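PDB 4AE5: signal transduction protein TRAP, which probably acts in signal transduction as a regulator of staphylococcal virulence, its phosphorylated form leading to activation of the agr system and RNAIII synthesis. Local coordinates for residues A[67-72]-A[159-164]; A[6-11]-A[32-37]. All blocks are in the same frame, centred on the assembly; numbering follows the deposited sequence.

Contact 1 (A[67-72]-A[159-164]); sequences FYCAIF and ERYLYP. With FMT (formic acid), chain E.
The ring of Phe67 turns its edge toward two tyrosines at once, and this aromatic cluster is the tightly packed end of the antiparallel pairing of 67-72 with 159-164. Its CZ lies over one face of Tyr161, 3.5 Å from Tyr161 CG, in a T-shaped contact with the planes at 78°. Phe67 CE1 meets a face of Tyr163 in a second edge-to-face pair, with centroids 5.4 Å apart. Setting CG of Phe67 anti to the backbone N (chi1 168°) swings the ring toward the partner strand and into this position. Next along the same face, Cys69 SG sits at the rim of Tyr161, 3.7 Å from its CE1, and alongside CB, CG and CD of Glu159. Four backbone hydrogen bonds join the strands, among them Tyr68 N to Leu162 O at 3.0 Å.

Toward the end near Phe72 and Arg160, both partly exposed, the packing is looser, although Ala70, on the same face as Arg160, is buried. Arg160 bends at chi3, and its NH1 donates to O2 of a formic acid molecule at 2.8 Å, probably from the crystallisation liquor. Phe72 CZ is 3.6 Å from Arg160 NH1, the ring and guanidinium planes nearly perpendicular (82°).

Glu159 forms a salt bridge with Lys130 and a hydrogen bond with Tyr126, while Tyr161 OH bonds Glu127, tying this face to helix 123-131. Strand 67-73 pairs on its other side with strand 114-120, and strand 158-164 with strand 27-30.

Contact 2 (A[6-11]-A[32-37]); sequences TSYGTY and SDTSVI. With FMT (formic acid), chain E.
Tyr8 and Val36 run side by side from neighbouring strands of a closed antiparallel barrel, forming a non-hydrogen-bonded pair whose side chains point the same way. The methyl CG2 of Val36 lies at the edge of the Tyr8 ring, 3.8 Å from Tyr8 CD1, so the valine flanks the ring and does not stack on it. CG of Tyr8 stands anti to its carbonyl carbon (chi1 -56°), and the ring extends along this face until its hydroxyl meets the bound formic acid molecule, whose O2 lies in the ring plane. Lys115, Tyr117 and Arg160 also hydrogen-bond to this molecule. Tyr8 thus lines one side of a polar pocket occupied by the ligand, which is itself probably a crystallisation component.

Thr6 approaches the same valine at an angle, its CG2 3.8 Å from Val36 CG1, while its hydroxyl turns to Tyr117. On the reverse face Ser7 CB touches Ile37 CG2, and Ile37 continues away from the strand pair to pack on Leu14 and Lys18 of helix 11-20.

The backbone ladder is firm at one end and slack at the other. Ser7 N to Ile37 O (2.8 Å) and its reciprocal bond are nearly straight, whereas both bonds between Gly9 and Ser35 are weak, where strand 3-9 gives way to helix 11-20. Thr10 is the N-cap of that helix, its OG1 accepting from Phe13 N. Ser35 CB fits against this turn, 3.5 Å from Tyr11 N, and its hydroxyl bonds Gln28. Thr34 OG1, anti to its backbone N (chi1 180°), which sets it beside the carbonyl carbon, reaches forward and donates to Ser35 O at 2.9 Å.

Both contacts belong to the same eight-stranded antiparallel barrel, with centres about 11 Å apart. Both segments of contact 2 precede those of contact 1 in the sequence. In the sheet, the two strand pairs are separated by strand 27-30, which pairs with 35-41 on one side and with 158-164 on the other. The contacts also meet directly: Arg160 of contact 1 forms a salt bridge with Asp33 of contact 2, at 2.9 Å from NE to OD1, and Leu162 packs on Val36. One formic acid molecule bridges Arg160 and Tyr8. The N-terminal strand and the C-terminal strand are thus joined through side chains as well as through the shared sheet.

Contact 1 (A[67-72]-A[159-164])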
loop_
_atom_site.group_PDB
_atom_site.type_symbol
_atom_site.label_atom_id
_atom_site.label_comp_id
_atom_site.label_asym_id
_atom_site.label_seq_id
_atom_site.Cartn_x
_atom_site.Cartn_y
_atom_site.Cartn_z
ATOM N N PHE A 67 -3.760 1.167 -10.894
ATOM C CA PHE A 67 -4.646 0.504 -9.899
ATOM C C PHE A 67 -3.731 0.083 -8.751
ATOM O O PHE A 67 -2.608 -0.355 -8.973
ATOM C CB PHE A 67 -5.225 -0.762 -10.506
ATOM C CG PHE A 67 -5.913 -1.670 -9.523
ATOM C CD1 PHE A 67 -7.287 -1.490 -9.283
ATOM C CD2 PHE A 67 -5.221 -2.718 -8.863
ATOM C CE1 PHE A 67 -7.946 -2.320 -8.384
ATOM C CE2 PHE A 67 -5.880 -3.530 -7.935
ATOM C CZ PHE A 67 -7.243 -3.327 -7.704
ATOM N N TYR A 68 -4.187 0.244 -7.528
ATOM C CA TYR A 68 -3.430 -0.257 -6.368
ATOM C C TYR A 68 -4.286 -1.198 -5.535
ATOM O O TYR A 68 -5.508 -0.957 -5.388
ATOM C CB TYR A 68 -2.970 0.908 -5.489
ATOM C CG TYR A 68 -1.949 1.750 -6.189
ATOM C CD1 TYR A 68 -2.325 2.824 -7.021
ATOM C CD2 TYR A 68 -0.608 1.465 -6.049
ATOM C CE1 TYR A 68 -1.381 3.560 -7.741
ATOM C CE2 TYR A 68 0.357 2.191 -6.721
ATOM C CZ TYR A 68 -0.047 3.291 -7.556
ATOM O OH TYR A 68 0.938 3.966 -8.263
ATOM N N CYS A 69 -3.675 -2.238 -4.999
ATOM C CA CYS A 69 -4.239 -2.951 -3.873
ATOM C C CYS A 69 -3.421 -2.706 -2.588
ATOM O O CYS A 69 -2.207 -2.926 -2.609
ATOM C CB CYS A 69 -4.291 -4.464 -4.147
ATOM S SG CYS A 69 -5.186 -5.390 -2.837
ATOM N N ALA A 70 -4.090 -2.240 -1.545
ATOM C CA ALA A 70 -3.565 -2.111 -0.207
ATOM C C ALA A 70 -3.942 -3.366 0.589
ATOM O O ALA A 70 -5.143 -3.693 0.758
ATOM C CB ALA A 70 -4.106 -0.873 0.492
ATOM N N ILE A 71 -2.930 -4.079 1.047
ATOM C CA ILE A 71 -3.180 -5.298 1.864
ATOM C C ILE A 71 -2.867 -4.971 3.292
ATOM O O ILE A 71 -1.771 -4.536 3.583
ATOM C CB ILE A 71 -2.307 -6.504 1.437
ATOM C CG1 ILE A 71 -2.485 -6.706 -0.062
ATOM C CG2 ILE A 71 -2.660 -7.773 2.276
ATOM C CD1 ILE A 71 -1.477 -7.694 -0.669
ATOM N N PHE A 72 -3.820 -5.198 4.182
ATOM C CA PHE A 72 -3.568 -4.960 5.605
ATOM C C PHE A 72 -3.307 -6.285 6.244
ATOM O O PHE A 72 -4.110 -7.223 6.045
ATOM C CB PHE A 72 -4.799 -4.288 6.262
ATOM C CG PHE A 72 -4.982 -2.873 5.811
ATOM C CD1 PHE A 72 -5.526 -2.628 4.564
ATOM C CD2 PHE A 72 -4.620 -1.800 6.617
ATOM C CE1 PHE A 72 -5.741 -1.329 4.110
ATOM C CE2 PHE A 72 -4.830 -0.468 6.158
ATOM C CZ PHE A 72 -5.360 -0.256 4.899
ATOM N N GLU A 159 -8.069 -6.589 1.904
ATOM C CA GLU A 159 -7.607 -5.808 0.748
ATOM C C GLU A 159 -8.530 -4.596 0.557
ATOM O O GLU A 159 -9.768 -4.737 0.587
ATOM C CB GLU A 159 -7.697 -6.692 -0.505
ATOM C CG GLU A 159 -6.594 -7.752 -0.531
ATOM C CD GLU A 159 -6.537 -8.496 -1.849
ATOM O OE1 GLU A 159 -7.546 -8.491 -2.558
ATOM O OE2 GLU A 159 -5.480 -9.107 -2.179
ATOM N N ARG A 160 -7.953 -3.417 0.422
ATOM C CA ARG A 160 -8.712 -2.276 -0.087
ATOM C C ARG A 160 -8.274 -1.947 -1.484
ATOM O O ARG A 160 -7.107 -1.494 -1.719
ATOM C CB ARG A 160 -8.484 -1.034 0.801
ATOM C CG ARG A 160 -9.328 0.167 0.285
ATOM C CD ARG A 160 -9.427 1.348 1.271
ATOM N NE ARG A 160 -10.346 1.136 2.428
ATOM C CZ ARG A 160 -9.908 1.043 3.684
ATOM N NH1 ARG A 160 -8.573 1.190 3.952
ATOM N NH2 ARG A 160 -10.770 0.863 4.683
ATOM N N TYR A 161 -9.174 -2.088 -2.449
ATOM C CA TYR A 161 -8.802 -1.705 -3.852
ATOM C C TYR A 161 -8.904 -0.176 -4.061
ATOM O O TYR A 161 -9.848 0.443 -3.585
ATOM C CB TYR A 161 -9.711 -2.382 -4.876
ATOM C CG TYR A 161 -9.493 -3.856 -5.121
ATOM C CD1 TYR A 161 -8.565 -4.609 -4.393
ATOM C CD2 TYR A 161 -10.260 -4.518 -6.114
ATOM C CE1 TYR A 161 -8.359 -5.978 -4.671
ATOM C CE2 TYR A 161 -10.104 -5.874 -6.369
ATOM C CZ TYR A 161 -9.155 -6.599 -5.669
ATOM O OH TYR A 161 -9.004 -7.944 -5.951
ATOM N N LEU A 162 -7.920 0.411 -4.747
ATOM C CA LEU A 162 -7.785 1.859 -5.044
ATOM C C LEU A 162 -7.803 2.056 -6.557
ATOM O O LEU A 162 -6.875 1.624 -7.286
ATOM C CB LEU A 162 -6.472 2.447 -4.469
ATOM C CG LEU A 162 -6.091 2.179 -3.023
ATOM C CD1 LEU A 162 -4.857 3.031 -2.588
ATOM C CD2 LEU A 162 -7.146 2.492 -1.992
ATOM N N TYR A 163 -8.894 2.640 -7.058
ATOM C CA TYR A 163 -9.039 2.939 -8.499
ATOM C C TYR A 163 -8.660 4.394 -8.857
ATOM O O TYR A 163 -8.900 5.307 -8.066
ATOM C CB TYR A 163 -10.494 2.670 -9.003
ATOM C CG TYR A 163 -10.993 1.264 -8.784
ATOM C CD1 TYR A 163 -11.469 0.892 -7.561
ATOM C CD2 TYR A 163 -10.962 0.308 -9.797
ATOM C CE1 TYR A 163 -11.898 -0.392 -7.301
ATOM C CE2 TYR A 163 -11.409 -0.984 -9.551
ATOM C CZ TYR A 163 -11.854 -1.318 -8.274
ATOM O OH TYR A 163 -12.385 -2.585 -7.997
ATOM N N PRO A 164 -8.058 4.626 -10.047
ATOM C CA PRO A 164 -7.750 6.017 -10.442
ATOM C C PRO A 164 -8.985 6.842 -10.615
ATOM O O PRO A 164 -10.073 6.300 -10.990
ATOM C CB PRO A 164 -7.130 5.872 -11.847
ATOM C CG PRO A 164 -6.596 4.486 -11.868
ATOM C CD PRO A 164 -7.644 3.677 -11.117
HETATM C C FMT E . -5.209 2.185 1.763
HETATM O O1 FMT E . -4.082 2.464 2.236
HETATM O O2 FMT E . -6.247 2.070 2.622
#

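Contact 2 (A[6-11]-A[32-37])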
loop_
_atom_site.group_PDB
_atom_site.type_symbol
_atom_site.label_atom_id
_atom_site.label_comp_id
_atom_site.label_asym_id
_atom_site.label_seq_id
_atom_site.Cartn_x
_atom_site.Cartn_y
_atom_site.Cartn_z
ATOM N N THR A 6 -1.179 8.238 4.800
ATOM C CA THR A 6 -2.450 7.924 4.106
ATOM C C THR A 6 -3.569 8.617 4.894
ATOM O O THR A 6 -3.568 8.537 6.129
ATOM C CB THR A 6 -2.702 6.420 4.025
ATOM O OG1 THR A 6 -1.549 5.798 3.415
ATOM C CG2 THR A 6 -3.949 6.145 3.138
ATOM N N SER A 7 -4.450 9.326 4.187
ATOM C CA SER A 7 -5.663 9.936 4.759
ATOM C C SER A 7 -6.906 9.465 3.992
ATOM O O SER A 7 -6.817 9.144 2.820
ATOM C CB SER A 7 -5.596 11.480 4.700
ATOM O OG SER A 7 -4.671 12.017 5.642
ATOM N N TYR A 8 -8.041 9.445 4.684
ATOM C CA TYR A 8 -9.332 8.982 4.184
ATOM C C TYR A 8 -10.344 10.115 4.364
ATOM O O TYR A 8 -10.246 10.907 5.314
ATOM C CB TYR A 8 -9.793 7.757 5.010
ATOM C CG TYR A 8 -8.758 6.657 4.997
ATOM C CD1 TYR A 8 -8.624 5.831 3.897
ATOM C CD2 TYR A 8 -7.860 6.497 6.061
ATOM C CE1 TYR A 8 -7.686 4.826 3.858
ATOM C CE2 TYR A 8 -6.894 5.486 6.019
ATOM C CZ TYR A 8 -6.809 4.650 4.922
ATOM O OH TYR A 8 -5.835 3.642 4.843
ATOM N N GLY A 9 -11.309 10.190 3.467
ATOM C CA GLY A 9 -12.353 11.178 3.575
ATOM C C GLY A 9 -13.194 11.080 2.299
ATOM O O GLY A 9 -13.024 10.142 1.519
ATOM N N THR A 10 -14.098 12.040 2.086
ATOM C CA THR A 10 -14.863 12.081 0.823
ATOM C C THR A 10 -13.936 12.531 -0.327
ATOM O O THR A 10 -12.893 13.145 -0.084
ATOM C CB THR A 10 -16.071 13.058 0.895
ATOM O OG1 THR A 10 -15.604 14.402 0.904
ATOM C CG2 THR A 10 -16.948 12.813 2.145
ATOM N N TYR A 11 -14.340 12.262 -1.574
ATOM C CA TYR A 11 -13.583 12.786 -2.748
ATOM C C TYR A 11 -13.295 14.287 -2.592
ATOM O O TYR A 11 -12.163 14.740 -2.741
ATOM C CB TYR A 11 -14.305 12.517 -4.086
ATOM C CG TYR A 11 -13.673 13.269 -5.236
ATOM C CD1 TYR A 11 -12.535 12.756 -5.856
ATOM C CD2 TYR A 11 -14.171 14.500 -5.679
ATOM C CE1 TYR A 11 -11.910 13.451 -6.880
ATOM C CE2 TYR A 11 -13.548 15.195 -6.721
ATOM C CZ TYR A 11 -12.450 14.650 -7.326
ATOM O OH TYR A 11 -11.770 15.263 -8.346
ATOM N N SER A 32 -13.925 1.421 -2.566
ATOM C CA SER A 32 -15.375 1.150 -2.597
ATOM C C SER A 32 -16.040 1.695 -1.379
ATOM O O SER A 32 -17.268 1.929 -1.378
ATOM C CB SER A 32 -15.640 -0.364 -2.709
ATOM O OG SER A 32 -15.032 -1.037 -1.632
ATOM N N ASP A 33 -15.251 1.963 -0.339
ATOM C CA ASP A 33 -15.803 2.432 0.954
ATOM C C ASP A 33 -15.415 3.845 1.377
ATOM O O ASP A 33 -15.915 4.328 2.386
ATOM C CB ASP A 33 -15.418 1.456 2.111
ATOM C CG ASP A 33 -13.877 1.398 2.372
ATOM O OD1 ASP A 33 -13.079 1.227 1.446
ATOM O OD2 ASP A 33 -13.475 1.453 3.537
ATOM N N THR A 34 -14.560 4.507 0.600
ATOM C CA THR A 34 -14.053 5.828 0.946
ATOM C C THR A 34 -13.153 6.360 -0.175
ATOM O O THR A 34 -12.610 5.581 -0.959
ATOM C CB THR A 34 -13.192 5.706 2.258
ATOM O OG1 THR A 34 -12.677 6.997 2.623
ATOM C CG2 THR A 34 -12.022 4.729 2.101
ATOM N N SER A 35 -12.914 7.659 -0.230
ATOM C CA SER A 35 -11.785 8.149 -1.043
ATOM C C SER A 35 -10.469 8.028 -0.232
ATOM O O SER A 35 -10.505 8.083 0.993
ATOM C CB SER A 35 -12.049 9.610 -1.449
ATOM O OG SER A 35 -10.970 10.050 -2.277
ATOM N N VAL A 36 -9.317 7.935 -0.899
ATOM C CA VAL A 36 -8.046 7.732 -0.221
ATOM C C VAL A 36 -6.999 8.704 -0.849
ATOM O O VAL A 36 -6.951 8.870 -2.084
ATOM C CB VAL A 36 -7.580 6.245 -0.480
ATOM C CG1 VAL A 36 -6.203 5.996 0.100
ATOM C CG2 VAL A 36 -8.558 5.259 0.112
ATOM N N ILE A 37 -6.146 9.322 -0.019
ATOM C CA ILE A 37 -5.019 10.077 -0.551
ATOM C C ILE A 37 -3.691 9.717 0.201
ATOM O O ILE A 37 -3.714 9.455 1.439
ATOM C CB ILE A 37 -5.341 11.597 -0.575
ATOM C CG1 ILE A 37 -4.391 12.370 -1.524
ATOM C CG2 ILE A 37 -5.242 12.181 0.832
ATOM C CD1 ILE A 37 -4.887 13.773 -1.821
HETATM C C FMT E . -5.209 2.185 1.763
HETATM O O1 FMT E . -4.082 2.464 2.236
HETATM O O2 FMT E . -6.247 2.070 2.622
#